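Signal recognition particle 19 kDa protein (Pyrococcus furiosus, PDB 3DLU) probably binds directly to 7S RNA of the archaeal signal recognition particle and mediates binding of the SRP54 subunit, serving membrane-protein targeting. Local coordinates at residues G2-R14 with G71-L85. Residues are numbered along the deposited sequence; the frame is centred on the assembly and turned at random.
Sequences GRFVVWPSELDSR and GMIVLESPYGKSKSL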
ATOM      1  N   GLY A   2       7.767  -5.304 -22.613  1.00 32.47           N
ATOM      2  CA  GLY A   2       7.936  -4.107 -21.812  1.00 30.92           C
ATOM      3  C   GLY A   2       7.286  -4.229 -20.449  1.00 29.05           C
ATOM      4  O   GLY A   2       6.472  -5.116 -20.211  1.00 24.25           O
ATOM      5  N   ARG A   3       7.647  -3.321 -19.553  1.00 19.08           N
ATOM      6  CA  ARG A   3       7.110  -3.289 -18.207  1.00 19.79           C
ATOM      7  C   ARG A   3       6.075  -2.164 -18.101  1.00 16.67           C
ATOM      8  O   ARG A   3       6.290  -1.072 -18.611  1.00 17.48           O
ATOM      9  CB  ARG A   3       8.255  -3.063 -17.224  1.00 18.94           C
ATOM     10  CG  ARG A   3       7.887  -3.149 -15.770  1.00 19.57           C
ATOM     11  CD  ARG A   3       9.143  -2.949 -14.923  1.00 21.25           C
ATOM     12  NE  ARG A   3      10.072  -4.071 -15.041  1.00 19.68           N
ATOM     13  CZ  ARG A   3      11.040  -4.325 -14.161  1.00 26.41           C
ATOM     14  NH1 ARG A   3      11.196  -3.534 -13.106  1.00 24.16           N
ATOM     15  NH2 ARG A   3      11.841  -5.375 -14.322  1.00 25.95           N
ATOM     16  N   PHE A   4       4.941  -2.440 -17.464  1.00 14.85           N
ATOM     17  CA  PHE A   4       3.908  -1.420 -17.295  1.00 13.40           C
ATOM     18  C   PHE A   4       3.010  -1.754 -16.117  1.00 10.97           C
ATOM     19  O   PHE A   4       3.043  -2.869 -15.594  1.00 13.36           O
ATOM     20  CB  PHE A   4       3.069  -1.254 -18.576  1.00 16.99           C
ATOM     21  CG  PHE A   4       2.484  -2.544 -19.082  1.00 20.00           C
ATOM     22  CD1 PHE A   4       3.132  -3.278 -20.065  1.00 22.59           C
ATOM     23  CD2 PHE A   4       1.302  -3.038 -18.552  1.00 16.09           C
ATOM     24  CE1 PHE A   4       2.604  -4.479 -20.520  1.00 26.60           C
ATOM     25  CE2 PHE A   4       0.764  -4.246 -19.001  1.00 21.20           C
ATOM     26  CZ  PHE A   4       1.414  -4.964 -19.985  1.00 24.08           C
ATOM     27  N   VAL A   5       2.201  -0.784 -15.712  1.00 15.31           N
ATOM     28  CA  VAL A   5       1.271  -0.974 -14.621  1.00 13.68           C
ATOM     29  C   VAL A   5      -0.086  -1.444 -15.153  1.00 11.53           C
ATOM     30  O   VAL A   5      -0.517  -1.041 -16.231  1.00 16.53           O
ATOM     31  CB  VAL A   5       1.098   0.334 -13.806  1.00 12.93           C
ATOM     32  CG1 VAL A   5       0.501   1.447 -14.676  1.00 19.16           C
ATOM     33  CG2 VAL A   5       0.244   0.093 -12.576  1.00 24.11           C
ATOM     34  N   VAL A   6      -0.727  -2.327 -14.399  1.00 13.02           N
ATOM     35  CA  VAL A   6      -2.132  -2.662 -14.613  1.00 15.57           C
ATOM     36  C   VAL A   6      -2.928  -2.197 -13.402  1.00 16.86           C
ATOM     37  O   VAL A   6      -2.647  -2.567 -12.257  1.00 14.07           O
ATOM     38  CB  VAL A   6      -2.341  -4.161 -14.856  1.00 17.94           C
ATOM     39  CG1 VAL A   6      -3.843  -4.482 -15.009  1.00 19.91           C
ATOM     40  CG2 VAL A   6      -1.571  -4.612 -16.104  1.00 16.81           C
ATOM     41  N   TRP A   7      -3.910  -1.347 -13.657  1.00 13.82           N
ATOM     42  CA  TRP A   7      -4.793  -0.860 -12.618  1.00 14.42           C
ATOM     43  C   TRP A   7      -6.143  -1.566 -12.878  1.00 13.82           C
ATOM     44  O   TRP A   7      -6.673  -1.484 -13.989  1.00 13.33           O
ATOM     45  CB  TRP A   7      -4.863   0.677 -12.720  1.00 15.26           C
ATOM     46  CG  TRP A   7      -5.861   1.328 -11.817  1.00 17.05           C
ATOM     47  CD1 TRP A   7      -6.014   1.119 -10.477  1.00 17.73           C
ATOM     48  CD2 TRP A   7      -6.820   2.330 -12.181  1.00 14.55           C
ATOM     49  NE1 TRP A   7      -7.035   1.913  -9.986  1.00 17.05           N
ATOM     50  CE2 TRP A   7      -7.540   2.667 -11.015  1.00 13.60           C
ATOM     51  CE3 TRP A   7      -7.145   2.968 -13.382  1.00 15.25           C
ATOM     52  CZ2 TRP A   7      -8.569   3.620 -11.015  1.00 15.53           C
ATOM     53  CZ3 TRP A   7      -8.171   3.916 -13.381  1.00 13.97           C
ATOM     54  CH2 TRP A   7      -8.868   4.224 -12.202  1.00 15.23           C
ATOM     55  N   PRO A   8      -6.654  -2.330 -11.896  1.00 12.37           N
ATOM     56  CA  PRO A   8      -7.810  -3.202 -12.169  1.00 12.84           C
ATOM     57  C   PRO A   8      -8.986  -2.474 -12.836  1.00 14.06           C
ATOM     58  O   PRO A   8      -9.687  -3.065 -13.658  1.00 13.93           O
ATOM     59  CB  PRO A   8      -8.199  -3.702 -10.773  1.00 12.42           C
ATOM     60  CG  PRO A   8      -6.878  -3.743 -10.037  1.00 18.06           C
ATOM     61  CD  PRO A   8      -6.184  -2.476 -10.504  1.00 13.00           C
ATOM     62  N   SER A   9      -9.215  -1.211 -12.500  1.00 12.77           N
ATOM     63  CA  SER A   9     -10.328  -0.480 -13.135  1.00 14.26           C
ATOM     64  C   SER A   9     -10.215  -0.383 -14.654  1.00 18.43           C
ATOM     65  O   SER A   9     -11.223  -0.226 -15.348  1.00 13.28           O
ATOM     66  CB  SER A   9     -10.480   0.922 -12.525  1.00 12.92           C
ATOM     67  OG  SER A   9     -10.833   0.803 -11.157  1.00 17.41           O
ATOM     68  N   GLU A  10      -8.993  -0.487 -15.171  1.00 13.10           N
ATOM     69  CA  GLU A  10      -8.766  -0.437 -16.617  1.00 14.63           C
ATOM     70  C   GLU A  10      -9.531  -1.528 -17.369  1.00 12.77           C
ATOM     71  O   GLU A  10      -9.878  -1.350 -18.526  1.00 13.93           O
ATOM     72  CB  GLU A  10      -7.263  -0.535 -16.933  1.00 11.55           C
ATOM     73  CG  GLU A  10      -6.473   0.712 -16.485  1.00 15.14           C
ATOM     74  CD  GLU A  10      -4.963   0.486 -16.482  1.00 19.23           C
ATOM     75  OE1 GLU A  10      -4.528  -0.682 -16.504  1.00 15.30           O
ATOM     76  OE2 GLU A  10      -4.209   1.479 -16.443  1.00 21.75           O
ATOM     77  N   LEU A  11      -9.809  -2.647 -16.702  1.00 12.81           N
ATOM     78  CA  LEU A  11     -10.498  -3.745 -17.363  1.00 12.75           C
ATOM     79  C   LEU A  11     -11.796  -4.144 -16.644  1.00 15.90           C
ATOM     80  O   LEU A  11     -12.192  -5.310 -16.672  1.00 16.41           O
ATOM     81  CB  LEU A  11      -9.563  -4.951 -17.511  1.00 12.71           C
ATOM     82  CG  LEU A  11      -8.966  -5.558 -16.242  1.00 14.86           C
ATOM     83  CD1 LEU A  11      -8.932  -7.101 -16.336  1.00 16.85           C
ATOM     84  CD2 LEU A  11      -7.564  -5.011 -15.986  1.00 20.31           C
ATOM     85  N   ASP A  12     -12.449  -3.169 -16.009  1.00 11.76           N
ATOM     86  CA  ASP A  12     -13.624  -3.425 -15.184  1.00 12.48           C
ATOM     87  C   ASP A  12     -14.882  -2.986 -15.950  1.00 15.79           C
ATOM     88  O   ASP A  12     -15.120  -1.786 -16.165  1.00 17.38           O
ATOM     89  CB  ASP A  12     -13.494  -2.658 -13.861  1.00 12.66           C
ATOM     90  CG  ASP A  12     -14.602  -2.980 -12.855  1.00 18.12           C
ATOM     91  OD1 ASP A  12     -15.632  -3.588 -13.222  1.00 18.86           O
ATOM     92  OD2 ASP A  12     -14.436  -2.594 -11.672  1.00 19.37           O
ATOM     93  N   SER A  13     -15.674  -3.969 -16.363  1.00 15.59           N
ATOM     94  CA  SER A  13     -16.859  -3.721 -17.195  1.00 17.72           C
ATOM     95  C   SER A  13     -17.938  -2.949 -16.457  1.00 14.13           C
ATOM     96  O   SER A  13     -18.884  -2.448 -17.071  1.00 21.16           O
ATOM     97  CB  SER A  13     -17.432  -5.051 -17.707  1.00 15.09           C
ATOM     98  OG  SER A  13     -17.825  -5.869 -16.629  1.00 18.34           O
ATOM     99  N   ARG A  14     -17.827  -2.878 -15.142  1.00 13.55           N
ATOM    100  CA  ARG A  14     -18.785  -2.095 -14.360  1.00 19.37           C
ATOM    101  C   ARG A  14     -18.572  -0.584 -14.504  1.00 23.42           C
ATOM    102  O   ARG A  14     -19.460   0.207 -14.205  1.00 22.58           O
ATOM    103  CB  ARG A  14     -18.740  -2.505 -12.886  1.00 24.36           C
ATOM    104  CG  ARG A  14     -19.235  -3.925 -12.640  1.00 32.91           C
ATOM    105  CD  ARG A  14     -19.555  -4.182 -11.178  1.00 40.56           C
ATOM    106  NE  ARG A  14     -20.658  -3.356 -10.688  1.00 52.73           N
ATOM    107  CZ  ARG A  14     -21.935  -3.526 -11.022  1.00 54.52           C
ATOM    108  NH1 ARG A  14     -22.287  -4.485 -11.867  1.00 56.62           N
ATOM    109  NH2 ARG A  14     -22.868  -2.728 -10.516  1.00 55.34           N
ATOM    110  N   GLY A  71      -5.815  -1.412  -5.667  1.00 18.57           N
ATOM    111  CA  GLY A  71      -4.563  -2.084  -5.968  1.00 20.75           C
ATOM    112  C   GLY A  71      -3.952  -1.766  -7.309  1.00 17.31           C
ATOM    113  O   GLY A  71      -4.494  -0.973  -8.089  1.00 14.86           O
ATOM    114  N   MET A  72      -2.806  -2.386  -7.569  1.00 16.08           N
ATOM    115  CA  MET A  72      -2.107  -2.234  -8.840  1.00 15.28           C
ATOM    116  C   MET A  72      -1.108  -3.353  -8.999  1.00 13.88           C
ATOM    117  O   MET A  72      -0.664  -3.957  -8.013  1.00 14.46           O
ATOM    118  CB  MET A  72      -1.389  -0.879  -8.944  1.00 16.19           C
ATOM    119  CG  MET A  72      -0.185  -0.720  -7.998  1.00 22.56           C
ATOM    120  SD  MET A  72       1.422  -1.252  -8.654  1.00 26.23           S
ATOM    121  CE  MET A  72       2.121   0.321  -9.251  1.00 18.10           C
ATOM    122  N   ILE A  73      -0.778  -3.650 -10.244  1.00 15.05           N
ATOM    123  CA  ILE A  73       0.154  -4.724 -10.553  1.00 15.84           C
ATOM    124  C   ILE A  73       1.138  -4.165 -11.553  1.00 14.03           C
ATOM    125  O   ILE A  73       0.743  -3.504 -12.507  1.00 22.42           O
ATOM    126  CB  ILE A  73      -0.543  -5.953 -11.206  1.00 18.37           C
ATOM    127  CG1 ILE A  73      -1.703  -6.482 -10.350  1.00 16.42           C
ATOM    128  CG2 ILE A  73       0.471  -7.064 -11.444  1.00 14.19           C
ATOM    129  CD1 ILE A  73      -3.040  -5.795 -10.594  1.00 21.32           C
ATOM    130  N   VAL A  74       2.424  -4.405 -11.330  1.00 11.08           N
ATOM    131  CA  VAL A  74       3.420  -4.105 -12.338  1.00 15.92           C
ATOM    132  C   VAL A  74       3.772  -5.430 -12.992  1.00 12.98           C
ATOM    133  O   VAL A  74       4.066  -6.406 -12.304  1.00 16.59           O
ATOM    134  CB  VAL A  74       4.686  -3.483 -11.710  1.00 14.82           C
ATOM    135  CG1 VAL A  74       5.729  -3.250 -12.781  1.00 13.59           C
ATOM    136  CG2 VAL A  74       4.333  -2.163 -10.999  1.00 16.87           C
ATOM    137  N   LEU A  75       3.712  -5.447 -14.326  0.50 13.79           N
ATOM    138  CA  LEU A  75       3.923  -6.646 -15.129  0.50 14.62           C
ATOM    139  C   LEU A  75       4.926  -6.410 -16.264  0.50 11.54           C
ATOM    140  O   LEU A  75       5.159  -5.275 -16.667  0.50 15.41           O
ATOM    141  CB  LEU A  75       2.592  -7.093 -15.748  0.50 14.43           C
ATOM    142  CG  LEU A  75       1.457  -7.555 -14.838  0.50 15.58           C
ATOM    143  CD1 LEU A  75       0.199  -7.823 -15.658  0.50 15.99           C
ATOM    144  CD2 LEU A  75       1.872  -8.797 -14.053  0.50 16.49           C
ATOM    145  N   GLU A  76       5.521  -7.491 -16.773  1.00 14.43           N
ATOM    146  CA  GLU A  76       6.258  -7.431 -18.026  1.00 18.94           C
ATOM    147  C   GLU A  76       5.583  -8.377 -19.006  1.00 19.79           C
ATOM    148  O   GLU A  76       5.250  -9.500 -18.646  1.00 19.79           O
ATOM    149  CB  GLU A  76       7.717  -7.849 -17.817  1.00 17.89           C
ATOM    150  CG  GLU A  76       8.547  -6.754 -17.209  1.00 25.82           C
ATOM    151  CD  GLU A  76       9.975  -7.187 -16.910  1.00 32.38           C
ATOM    152  OE1 GLU A  76      10.239  -8.401 -16.847  1.00 36.13           O
ATOM    153  OE2 GLU A  76      10.825  -6.297 -16.738  1.00 30.91           O
ATOM    154  N   SER A  77       5.395  -7.928 -20.240  1.00 20.29           N
ATOM    155  CA  SER A  77       4.695  -8.734 -21.237  1.00 14.40           C
ATOM    156  C   SER A  77       5.336  -8.504 -22.601  1.00 21.66           C
ATOM    157  O   SER A  77       5.818  -7.410 -22.868  1.00 27.84           O
ATOM    158  CB  SER A  77       3.220  -8.307 -21.266  1.00 27.84           C
ATOM    159  OG  SER A  77       2.561  -8.716 -22.451  1.00 29.61           O
ATOM    160  N   PRO A  78       5.330  -9.531 -23.469  1.00 23.53           N
ATOM    161  CA  PRO A  78       5.809  -9.383 -24.850  1.00 29.62           C
ATOM    162  C   PRO A  78       4.891  -8.478 -25.671  1.00 26.98           C
ATOM    163  O   PRO A  78       5.277  -8.036 -26.751  1.00 33.34           O
ATOM    164  CB  PRO A  78       5.733 -10.809 -25.421  1.00 22.74           C
ATOM    165  CG  PRO A  78       5.156 -11.674 -24.358  1.00 29.42           C
ATOM    166  CD  PRO A  78       4.687 -10.835 -23.226  1.00 21.96           C
ATOM    167  N   TYR A  79       3.684  -8.227 -25.175  1.00 25.63           N
ATOM    168  CA  TYR A  79       2.700  -7.418 -25.902  1.00 28.86           C
ATOM    169  C   TYR A  79       2.583  -6.028 -25.304  1.00 19.52           C
ATOM    170  O   TYR A  79       2.975  -5.806 -24.165  1.00 24.55           O
ATOM    171  CB  TYR A  79       1.328  -8.091 -25.882  1.00 24.85           C
ATOM    172  CG  TYR A  79       1.379  -9.550 -26.265  1.00 26.90           C
ATOM    173  CD1 TYR A  79       1.616  -9.932 -27.574  1.00 53.06           C
ATOM    174  CD2 TYR A  79       1.211 -10.545 -25.314  1.00 22.52           C
ATOM    175  CE1 TYR A  79       1.678 -11.265 -27.926  1.00 60.04           C
ATOM    176  CE2 TYR A  79       1.272 -11.879 -25.654  1.00 33.63           C
ATOM    177  CZ  TYR A  79       1.504 -12.234 -26.962  1.00 52.14           C
ATOM    178  OH  TYR A  79       1.561 -13.565 -27.311  1.00 55.63           O
ATOM    179  N   GLY A  80       2.026  -5.101 -26.074  1.00 22.40           N
ATOM    180  CA  GLY A  80       1.753  -3.769 -25.565  1.00 25.19           C
ATOM    181  C   GLY A  80       0.666  -3.834 -24.511  1.00 25.38           C
ATOM    182  O   GLY A  80      -0.053  -4.829 -24.413  1.00 20.07           O
ATOM    183  N   LYS A  81       0.535  -2.777 -23.720  1.00 20.00           N
ATOM    184  CA  LYS A  81      -0.406  -2.796 -22.613  1.00 22.88           C
ATOM    185  C   LYS A  81      -1.851  -3.053 -23.069  1.00 21.04           C
ATOM    186  O   LYS A  81      -2.556  -3.839 -22.454  1.00 18.32           O
ATOM    187  CB  LYS A  81      -0.331  -1.503 -21.800  1.00 20.42           C
ATOM    188  CG  LYS A  81      -1.403  -1.397 -20.715  1.00 17.79           C
ATOM    189  CD  LYS A  81      -1.132  -0.228 -19.779  1.00 22.05           C
ATOM    190  CE  LYS A  81      -2.276  -0.020 -18.798  1.00 13.03           C
ATOM    191  NZ  LYS A  81      -1.923   0.973 -17.745  1.00 18.35           N
ATOM    192  N   SER A  82      -2.290  -2.389 -24.133  1.00 15.63           N
ATOM    193  CA  SER A  82      -3.682  -2.516 -24.550  1.00 23.18           C
ATOM    194  C   SER A  82      -4.038  -3.979 -24.855  1.00 19.08           C
ATOM    195  O   SER A  82      -5.054  -4.498 -24.386  1.00 17.02           O
ATOM    196  CB  SER A  82      -3.975  -1.616 -25.752  1.00 26.52           C
ATOM    197  OG  SER A  82      -5.330  -1.734 -26.139  1.00 49.43           O
ATOM    198  N   LYS A  83      -3.194  -4.654 -25.625  1.00 18.20           N
ATOM    199  CA  LYS A  83      -3.441  -6.057 -25.934  1.00 22.32           C
ATOM    200  C   LYS A  83      -3.318  -6.945 -24.695  1.00 21.95           C
ATOM    201  O   LYS A  83      -4.072  -7.903 -24.535  1.00 15.05           O
ATOM    202  CB  LYS A  83      -2.508  -6.555 -27.040  1.00 18.69           C
ATOM    203  CG  LYS A  83      -2.631  -8.048 -27.311  1.00 20.29           C
ATOM    204  CD  LYS A  83      -4.074  -8.442 -27.654  1.00 32.38           C
ATOM    205  CE  LYS A  83      -4.157  -9.899 -28.102  1.00 25.03           C
ATOM    206  NZ  LYS A  83      -5.560 -10.356 -28.379  1.00 25.88           N
ATOM    207  N   SER A  84      -2.357  -6.641 -23.829  1.00 20.81           N
ATOM    208  CA  SER A  84      -2.192  -7.409 -22.596  1.00 18.30           C
ATOM    209  C   SER A  84      -3.429  -7.308 -21.689  1.00 11.12           C
ATOM    210  O   SER A  84      -3.817  -8.286 -21.064  1.00 13.41           O
ATOM    211  CB  SER A  84      -0.936  -6.942 -21.839  1.00 18.06           C
ATOM    212  OG  SER A  84       0.240  -7.159 -22.610  1.00 18.12           O
ATOM    213  N   LEU A  85      -4.008  -6.115 -21.570  1.00 13.11           N
ATOM    214  CA  LEU A  85      -5.228  -5.935 -20.781  1.00 15.43           C
ATOM    215  C   LEU A  85      -6.374  -6.783 -21.324  1.00 16.12           C
ATOM    216  O   LEU A  85      -7.118  -7.396 -20.560  1.00 14.20           O
ATOM    217  CB  LEU A  85      -5.657  -4.472 -20.738  1.00 12.71           C
ATOM    218  CG  LEU A  85      -4.777  -3.489 -19.953  1.00 11.60           C
ATOM    219  CD1 LEU A  85      -5.303  -2.069 -20.097  1.00 14.96           C
ATOM    220  CD2 LEU A  85      -4.662  -3.892 -18.473  1.00 13.75           C
TER
HETATM  221  O   HOH W   1       5.019  -4.017 -23.716  1.00 32.21           O
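K81 lays its aliphatic stem across the ring of F4 and ends in a polar grip on strand 3-6 and the 3-10 segment 8-10. Its CB stands over the ring face, 3.9 Å from the F4 ring centroid, a CH-pi contact. F4 is brought against helix 81-100 by a chi1 of 54°, which sets CG between the backbone N and the carbonyl carbon; the far end of this broad, flat ring then meets S84, with F4 CZ 3.6 Å from S84 CB. Lysine suits its place because the fully extended chain offers methylenes to the ring and an ammonium beyond it. K81 NZ donates to V5 O at 2.9 Å. The salt bridge from K81 NZ to E10 OE2, 2.7 Å, comes on the syn side, but 30° out of the carboxylate plane. E10 crosses K81 at about a right angle, and its OE1 accepts from W7 N, so both carboxylate oxygens are held.

The backbone of this contact is an antiparallel pairing of strand 3-6 with 68-76, the central strand of a three-stranded sheet; F4 with L75 and V6 with I73 are hydrogen-bonded pairs. The chain then passes through an ST turn at S77 to G80, the N-cap of the helix packed on the sheet. V6, beta-branched, packs two ways: CG1 lies 3.6 Å from L85 CD2, and CG2 3.7 Å from L75 CD1. Helix 34-43 also packs against I73 and L75.

R3 lies on the other face with V5 and V74, its long chain reaching E76. NE and NH2 converge on the single atom OE2 from above one face of the carboxylate, the two planes 50° apart.

Thus K81-E10 ties the helix's first turn to segment 8-10 and probably favours a protonated lysine, while R3-E76 pairs the strands across the opposite face.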